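Local coordinates for protein putative branched-chain amino acid ABC transporter (Rhodospirillum rubrum ATCC 11170, PDB 3HUT) that probably binds a branched-chain amino acid or related small solute outside the cytoplasm and delivers it to an ABC transporter for uptake, at residues A[249-254]-A[273-278]; A[241-246]-A[338-343]. All blocks are in the same frame, centred on the assembly; numbering follows the deposited sequence.

Contact 1. Residues A[249-254]-A[273-278]; sequences TAFVLG and AIPTLF
Phe251 and Leu253 reach from the loop 249-254 to the same proline, Pro275, which lies just ahead of helix 277-296. The aromatic side chain runs at about a right angle to that of Pro275, CZ of Phe251 lying 3.9 Å from CG of Pro275. At the ring edge, CE2 of Phe251 has the carbonyl O of Pro275 3.7 Å away. Because CG of Phe251 is anti to the backbone N (chi1 177°), the ring extends across, its CD2 4.0 Å from CA of Leu277. Leu253 approaches Pro275 obliquely: CD1 of Leu253 lies 3.6 Å from O and 3.8 Å from CG of Pro275. Pro275 also rests on Phe263 and Tyr267 of helix 258-271. The loop leaves strand 246-249 of the mixed-sheet lobe, whereas Phe278 of helix 277-296 meets Tyr20 and Thr103 of the other lobe, a position consistent with the hinge region of a two-lobed periplasmic binding protein. Replacing Phe251 with an alanine would probably open a gap beside Pro275 and leave its CG with Leu253 alone from this loop. With apolar contacts and a carbonyl oxygen at the ring edge, but no polar pairing, adhesion rests on shape and burial rather than directional bonds.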
ATOM      1  N   THR A 249      -8.392   3.606  -2.835  1.00 11.78           N
ATOM      2  CA  THR A 249      -7.487   2.830  -2.005  1.00 13.23           C
ATOM      3  C   THR A 249      -7.271   1.454  -2.623  1.00 12.09           C
ATOM      4  O   THR A 249      -8.067   1.001  -3.442  1.00 12.84           O
ATOM      5  CB  THR A 249      -8.036   2.671  -0.569  1.00 15.53           C
ATOM      6  OG1 THR A 249      -7.015   2.114   0.267  1.00 21.88           O
ATOM      7  CG2 THR A 249      -9.249   1.749  -0.555  1.00 14.75           C
ATOM      8  N   ALA A 250      -6.182   0.798  -2.235  1.00 11.12           N
ATOM      9  CA  ALA A 250      -5.850  -0.522  -2.758  1.00 10.47           C
ATOM     10  C   ALA A 250      -6.741  -1.596  -2.139  1.00  8.61           C
ATOM     11  O   ALA A 250      -7.504  -2.255  -2.836  1.00  6.88           O
ATOM     12  CB  ALA A 250      -4.380  -0.829  -2.486  1.00 10.77           C
ATOM     13  N   PHE A 251      -6.646  -1.753  -0.825  1.00 10.03           N
ATOM     14  CA  PHE A 251      -7.442  -2.740  -0.097  1.00  9.07           C
ATOM     15  C   PHE A 251      -8.765  -2.143   0.391  1.00  9.16           C
ATOM     16  O   PHE A 251      -8.776  -1.132   1.086  1.00  9.64           O
ATOM     17  CB  PHE A 251      -6.646  -3.265   1.102  1.00  8.80           C
ATOM     18  CG  PHE A 251      -7.406  -4.236   1.966  1.00  9.58           C
ATOM     19  CD1 PHE A 251      -7.959  -5.388   1.421  1.00  9.85           C
ATOM     20  CD2 PHE A 251      -7.547  -4.009   3.333  1.00 10.58           C
ATOM     21  CE1 PHE A 251      -8.642  -6.304   2.223  1.00 11.01           C
ATOM     22  CE2 PHE A 251      -8.226  -4.917   4.143  1.00 10.33           C
ATOM     23  CZ  PHE A 251      -8.774  -6.067   3.586  1.00 12.09           C
ATOM     24  N   VAL A 252      -9.876  -2.772   0.027  1.00  7.59           N
ATOM     25  CA  VAL A 252     -11.189  -2.296   0.455  1.00  8.27           C
ATOM     26  C   VAL A 252     -11.822  -3.354   1.352  1.00  9.69           C
ATOM     27  O   VAL A 252     -12.177  -4.440   0.896  1.00 10.75           O
ATOM     28  CB  VAL A 252     -12.111  -2.037  -0.745  1.00  7.91           C
ATOM     29  CG1 VAL A 252     -13.436  -1.454  -0.266  1.00  7.85           C
ATOM     30  CG2 VAL A 252     -11.434  -1.090  -1.725  1.00  5.10           C
ATOM     31  N   LEU A 253     -11.961  -3.034   2.630  1.00 10.25           N
ATOM     32  CA  LEU A 253     -12.526  -3.977   3.584  1.00 11.77           C
ATOM     33  C   LEU A 253     -13.959  -4.364   3.238  1.00 13.13           C
ATOM     34  O   LEU A 253     -14.296  -5.549   3.205  1.00 13.88           O
ATOM     35  CB  LEU A 253     -12.483  -3.384   4.991  1.00 14.27           C
ATOM     36  CG  LEU A 253     -12.641  -4.387   6.135  1.00 17.34           C
ATOM     37  CD1 LEU A 253     -11.419  -5.307   6.168  1.00 17.64           C
ATOM     38  CD2 LEU A 253     -12.779  -3.648   7.456  1.00 18.54           C
ATOM     39  N   GLY A 254     -14.799  -3.363   2.989  1.00 12.47           N
ATOM     40  CA  GLY A 254     -16.191  -3.624   2.661  1.00 13.60           C
ATOM     41  C   GLY A 254     -16.414  -3.803   1.173  1.00 15.36           C
ATOM     42  O   GLY A 254     -17.413  -3.336   0.624  1.00 15.23           O
ATOM     43  N   ALA A 273     -10.523 -11.214  13.875  1.00 17.62           N
ATOM     44  CA  ALA A 273     -10.296  -9.775  13.804  1.00 17.77           C
ATOM     45  C   ALA A 273     -10.320  -9.315  12.352  1.00 18.18           C
ATOM     46  O   ALA A 273     -10.068 -10.105  11.445  1.00 17.72           O
ATOM     47  CB  ALA A 273      -8.957  -9.420  14.448  1.00 16.64           C
ATOM     48  N   ILE A 274     -10.629  -8.039  12.135  1.00 18.00           N
ATOM     49  CA  ILE A 274     -10.674  -7.492  10.784  1.00 19.19           C
ATOM     50  C   ILE A 274      -9.254  -7.337  10.262  1.00 15.81           C
ATOM     51  O   ILE A 274      -8.382  -6.832  10.967  1.00 14.67           O
ATOM     52  CB  ILE A 274     -11.387  -6.109  10.747  1.00 21.45           C
ATOM     53  CG1 ILE A 274     -10.743  -5.134  11.744  1.00 26.10           C
ATOM     54  CG2 ILE A 274     -12.855  -6.277  11.083  1.00 25.43           C
ATOM     55  CD1 ILE A 274      -9.537  -4.365  11.209  1.00 27.54           C
ATOM     56  N   PRO A 275      -8.993  -7.789   9.022  1.00 14.00           N
ATOM     57  CA  PRO A 275      -7.634  -7.648   8.495  1.00 12.29           C
ATOM     58  C   PRO A 275      -7.336  -6.187   8.217  1.00 11.39           C
ATOM     59  O   PRO A 275      -8.220  -5.440   7.796  1.00 10.36           O
ATOM     60  CB  PRO A 275      -7.669  -8.477   7.214  1.00 12.76           C
ATOM     61  CG  PRO A 275      -9.089  -8.299   6.743  1.00 13.84           C
ATOM     62  CD  PRO A 275      -9.884  -8.432   8.038  1.00 13.26           C
ATOM     63  N   THR A 276      -6.097  -5.782   8.456  1.00  9.72           N
ATOM     64  CA  THR A 276      -5.683  -4.409   8.209  1.00 10.07           C
ATOM     65  C   THR A 276      -5.071  -4.341   6.815  1.00 10.98           C
ATOM     66  O   THR A 276      -4.914  -5.366   6.146  1.00  9.77           O
ATOM     67  CB  THR A 276      -4.615  -3.958   9.215  1.00 10.72           C
ATOM     68  OG1 THR A 276      -3.452  -4.778   9.057  1.00  9.76           O
ATOM     69  CG2 THR A 276      -5.132  -4.090  10.652  1.00 11.20           C
ATOM     70  N   LEU A 277      -4.711  -3.136   6.382  1.00 10.74           N
ATOM     71  CA  LEU A 277      -4.101  -2.965   5.071  1.00 11.02           C
ATOM     72  C   LEU A 277      -2.743  -3.666   5.042  1.00 10.42           C
ATOM     73  O   LEU A 277      -2.320  -4.175   4.008  1.00  9.66           O
ATOM     74  CB  LEU A 277      -3.953  -1.473   4.746  1.00 11.88           C
ATOM     75  CG  LEU A 277      -2.850  -0.633   5.389  1.00 15.45           C
ATOM     76  CD1 LEU A 277      -1.559  -0.763   4.583  1.00 14.86           C
ATOM     77  CD2 LEU A 277      -3.287   0.827   5.409  1.00 19.19           C
ATOM     78  N   PHE A 278      -2.064  -3.705   6.184  1.00 10.66           N
ATOM     79  CA  PHE A 278      -0.766  -4.365   6.260  1.00  9.32           C
ATOM     80  C   PHE A 278      -0.951  -5.873   6.109  1.00  9.06           C
ATOM     81  O   PHE A 278      -0.179  -6.545   5.419  1.00  8.00           O
ATOM     82  CB  PHE A 278      -0.093  -4.011   7.588  1.00 11.85           C
ATOM     83  CG  PHE A 278       0.180  -2.544   7.735  1.00 13.16           C
ATOM     84  CD1 PHE A 278       1.261  -1.960   7.083  1.00 14.36           C
ATOM     85  CD2 PHE A 278      -0.682  -1.731   8.462  1.00 15.84           C
ATOM     86  CE1 PHE A 278       1.476  -0.584   7.147  1.00 16.04           C
ATOM     87  CE2 PHE A 278      -0.477  -0.354   8.533  1.00 15.67           C
ATOM     88  CZ  PHE A 278       0.604   0.221   7.874  1.00 17.13           C
TER

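Contact 2. Residues A[241-246]-A[338-343]; sequences AVEGVR and LVVREG
Gly244 and Val340 bring their CA atoms to 5.1 Å as the type II turn from Val242 to Val245 leads into antiparallel pairing, with Arg246 and Val339 a non-hydrogen-bonded pair. Two backbone bonds fix this register: Gly244 N gives to Val340 O at 2.7 Å, and Val340 N to Val245 O at 3.0 Å, the latter in the carbonyl plane. Gly244, at phi 91°, has a conformation in which a CB would jam against the preceding carbonyl. CB of Val340 lies 3.3 Å from the O of Val242, while its methyls pack on the side chains of Val242 and Val245, which also touch Leu211 and Phe234. Here strand 246-249 joins strand 331-341 antiparallel, opposite its parallel neighbour 223-225, within the mixed sheet of a periplasmic-binding-protein domain. Glu243 holds the turn leading to strand 344-347 with both carboxylate oxygens: OE1 receives Glu342 N at 2.6 Å through its syn lone pair, and OE2 takes Gly343 N at 2.9 Å, 22° out of the carboxylate plane. The bend at chi2 (-73°) folds the carboxylate back to these amides. Arg341 lays one guanidinium face over Gly244, its NH2 3.6 Å from CA of Gly244, and a water at the guanidinium edge bridges NH1 to OE1 of Glu243. Alongside, Arg246 and Val339 point the same way, CG of Arg246 lying 3.9 Å from CG2 of Val339; Arg246 NH1 is hydrogen-bonded to Tyr224.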
ATOM      1  N   ALA A 241     -20.212  15.772   8.260  1.00  7.65           N
ATOM      2  CA  ALA A 241     -19.268  16.572   7.485  1.00  8.67           C
ATOM      3  C   ALA A 241     -18.447  15.807   6.446  1.00  8.26           C
ATOM      4  O   ALA A 241     -17.955  16.408   5.490  1.00  8.11           O
ATOM      5  CB  ALA A 241     -18.335  17.336   8.427  1.00  8.88           C
ATOM      6  N   VAL A 242     -18.293  14.497   6.612  1.00  8.50           N
ATOM      7  CA  VAL A 242     -17.505  13.735   5.646  1.00  7.69           C
ATOM      8  C   VAL A 242     -18.335  13.027   4.579  1.00  9.34           C
ATOM      9  O   VAL A 242     -17.790  12.339   3.712  1.00  8.53           O
ATOM     10  CB  VAL A 242     -16.568  12.710   6.353  1.00 10.76           C
ATOM     11  CG1 VAL A 242     -15.575  13.459   7.243  1.00  9.70           C
ATOM     12  CG2 VAL A 242     -17.373  11.704   7.168  1.00  8.85           C
ATOM     13  N   GLU A 243     -19.652  13.201   4.631  1.00  8.56           N
ATOM     14  CA  GLU A 243     -20.521  12.584   3.634  1.00  8.77           C
ATOM     15  C   GLU A 243     -20.160  13.144   2.260  1.00  9.93           C
ATOM     16  O   GLU A 243     -19.988  14.351   2.104  1.00 11.64           O
ATOM     17  CB  GLU A 243     -21.988  12.896   3.936  1.00  9.87           C
ATOM     18  CG  GLU A 243     -22.559  12.138   5.119  1.00 10.03           C
ATOM     19  CD  GLU A 243     -22.799  10.676   4.807  1.00 11.64           C
ATOM     20  OE1 GLU A 243     -23.621  10.389   3.909  1.00 12.75           O
ATOM     21  OE2 GLU A 243     -22.173   9.813   5.457  1.00  9.79           O
ATOM     22  N   GLY A 244     -20.038  12.269   1.269  1.00  8.21           N
ATOM     23  CA  GLY A 244     -19.710  12.729  -0.065  1.00  7.56           C
ATOM     24  C   GLY A 244     -18.229  12.785  -0.398  1.00  7.38           C
ATOM     25  O   GLY A 244     -17.873  12.965  -1.561  1.00  8.34           O
ATOM     26  N   VAL A 245     -17.360  12.638   0.598  1.00  6.84           N
ATOM     27  CA  VAL A 245     -15.923  12.665   0.333  1.00  7.10           C
ATOM     28  C   VAL A 245     -15.541  11.446  -0.509  1.00  8.26           C
ATOM     29  O   VAL A 245     -16.024  10.334  -0.275  1.00  8.15           O
ATOM     30  CB  VAL A 245     -15.095  12.667   1.649  1.00  7.05           C
ATOM     31  CG1 VAL A 245     -13.603  12.564   1.336  1.00  6.02           C
ATOM     32  CG2 VAL A 245     -15.359  13.955   2.425  1.00  5.55           C
ATOM     33  N   ARG A 246     -14.689  11.664  -1.502  1.00  8.89           N
ATOM     34  CA  ARG A 246     -14.248  10.584  -2.373  1.00  9.24           C
ATOM     35  C   ARG A 246     -12.774  10.283  -2.175  1.00  9.23           C
ATOM     36  O   ARG A 246     -11.985  11.175  -1.878  1.00  7.79           O
ATOM     37  CB  ARG A 246     -14.507  10.946  -3.833  1.00 11.37           C
ATOM     38  CG  ARG A 246     -15.965  10.809  -4.228  1.00 15.29           C
ATOM     39  CD  ARG A 246     -16.249  11.481  -5.551  1.00 21.40           C
ATOM     40  NE  ARG A 246     -17.643  11.301  -5.937  1.00 27.38           N
ATOM     41  CZ  ARG A 246     -18.214  11.893  -6.979  1.00 32.54           C
ATOM     42  NH1 ARG A 246     -17.510  12.713  -7.749  1.00 33.32           N
ATOM     43  NH2 ARG A 246     -19.495  11.662  -7.247  1.00 34.52           N
ATOM     44  N   LEU A 338     -13.989   5.075  -3.967  1.00  7.46           N
ATOM     45  CA  LEU A 338     -15.036   5.019  -2.961  1.00  7.73           C
ATOM     46  C   LEU A 338     -15.623   6.394  -2.667  1.00  7.32           C
ATOM     47  O   LEU A 338     -15.040   7.418  -3.013  1.00  5.47           O
ATOM     48  CB  LEU A 338     -14.464   4.456  -1.656  1.00  7.57           C
ATOM     49  CG  LEU A 338     -13.669   3.150  -1.716  1.00  8.45           C
ATOM     50  CD1 LEU A 338     -12.942   2.939  -0.394  1.00  9.31           C
ATOM     51  CD2 LEU A 338     -14.607   1.986  -2.004  1.00  6.96           C
ATOM     52  N   VAL A 339     -16.785   6.400  -2.025  1.00  6.43           N
ATOM     53  CA  VAL A 339     -17.431   7.639  -1.620  1.00  6.53           C
ATOM     54  C   VAL A 339     -18.067   7.348  -0.272  1.00  6.78           C
ATOM     55  O   VAL A 339     -18.540   6.236  -0.024  1.00  7.57           O
ATOM     56  CB  VAL A 339     -18.531   8.102  -2.620  1.00  7.83           C
ATOM     57  CG1 VAL A 339     -19.690   7.125  -2.634  1.00  7.94           C
ATOM     58  CG2 VAL A 339     -19.024   9.499  -2.237  1.00  7.80           C
ATOM     59  N   VAL A 340     -18.040   8.336   0.612  1.00  5.57           N
ATOM     60  CA  VAL A 340     -18.640   8.183   1.927  1.00  5.99           C
ATOM     61  C   VAL A 340     -20.111   8.517   1.767  1.00  6.34           C
ATOM     62  O   VAL A 340     -20.454   9.630   1.384  1.00  6.83           O
ATOM     63  CB  VAL A 340     -18.032   9.167   2.948  1.00  7.79           C
ATOM     64  CG1 VAL A 340     -18.746   9.020   4.293  1.00  6.05           C
ATOM     65  CG2 VAL A 340     -16.535   8.911   3.094  1.00  6.19           C
ATOM     66  N   ARG A 341     -20.981   7.552   2.030  1.00  8.40           N
ATOM     67  CA  ARG A 341     -22.408   7.804   1.917  1.00  9.83           C
ATOM     68  C   ARG A 341     -23.137   7.054   3.015  1.00 11.47           C
ATOM     69  O   ARG A 341     -22.932   5.859   3.214  1.00 10.82           O
ATOM     70  CB  ARG A 341     -22.933   7.377   0.541  1.00 11.18           C
ATOM     71  CG  ARG A 341     -24.295   7.971   0.207  1.00 13.10           C
ATOM     72  CD  ARG A 341     -24.237   9.504   0.181  1.00 17.75           C
ATOM     73  NE  ARG A 341     -23.466  10.024  -0.948  1.00 17.50           N
ATOM     74  CZ  ARG A 341     -23.117  11.301  -1.093  1.00 22.18           C
ATOM     75  NH1 ARG A 341     -23.460  12.199  -0.176  1.00 19.85           N
ATOM     76  NH2 ARG A 341     -22.434  11.688  -2.166  1.00 18.88           N
ATOM     77  N   GLU A 342     -23.983   7.776   3.737  1.00 12.72           N
ATOM     78  CA  GLU A 342     -24.747   7.198   4.828  1.00 13.68           C
ATOM     79  C   GLU A 342     -23.900   6.478   5.871  1.00 12.03           C
ATOM     80  O   GLU A 342     -24.206   5.356   6.260  1.00 10.31           O
ATOM     81  CB  GLU A 342     -25.820   6.255   4.279  1.00 17.54           C
ATOM     82  CG  GLU A 342     -26.896   6.977   3.490  1.00 22.55           C
ATOM     83  CD  GLU A 342     -27.956   6.039   2.949  1.00 27.90           C
ATOM     84  OE1 GLU A 342     -28.517   5.255   3.745  1.00 31.33           O
ATOM     85  OE2 GLU A 342     -28.234   6.091   1.727  1.00 30.54           O
ATOM     86  N   GLY A 343     -22.820   7.123   6.301  1.00 10.53           N
ATOM     87  CA  GLY A 343     -21.984   6.563   7.349  1.00  9.01           C
ATOM     88  C   GLY A 343     -21.011   5.439   7.055  1.00  9.78           C
ATOM     89  O   GLY A 343     -20.538   4.789   7.984  1.00  7.96           O
TER
HETATM   90  O   HOH W   1     -25.105  12.129   2.432  1.00 22.50           O

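From the N terminus, residues 241-246 come first, leading out of the region after helix 232-238 and into strand 246-249. The loop 249-254 follows directly, and helix 258-271 then carries the chain to 273-278, where contact 1 closes a short loop with 18 residues between its segments. Helix 277-296 and the later elements return it to 338-343, where contact 2 closes the longer loop, 91 residues between its segments, which wholly encloses the first. Contact 2 joins two strands within the mixed-sheet lobe; contact 1 ties the loop leaving that lobe to helix 277-296, where the chain passes toward the parallel-sheet lobe. Their centres are about 18 Å apart, yet Leu338 touches both Thr249 and Val252, linking them by apolar packing.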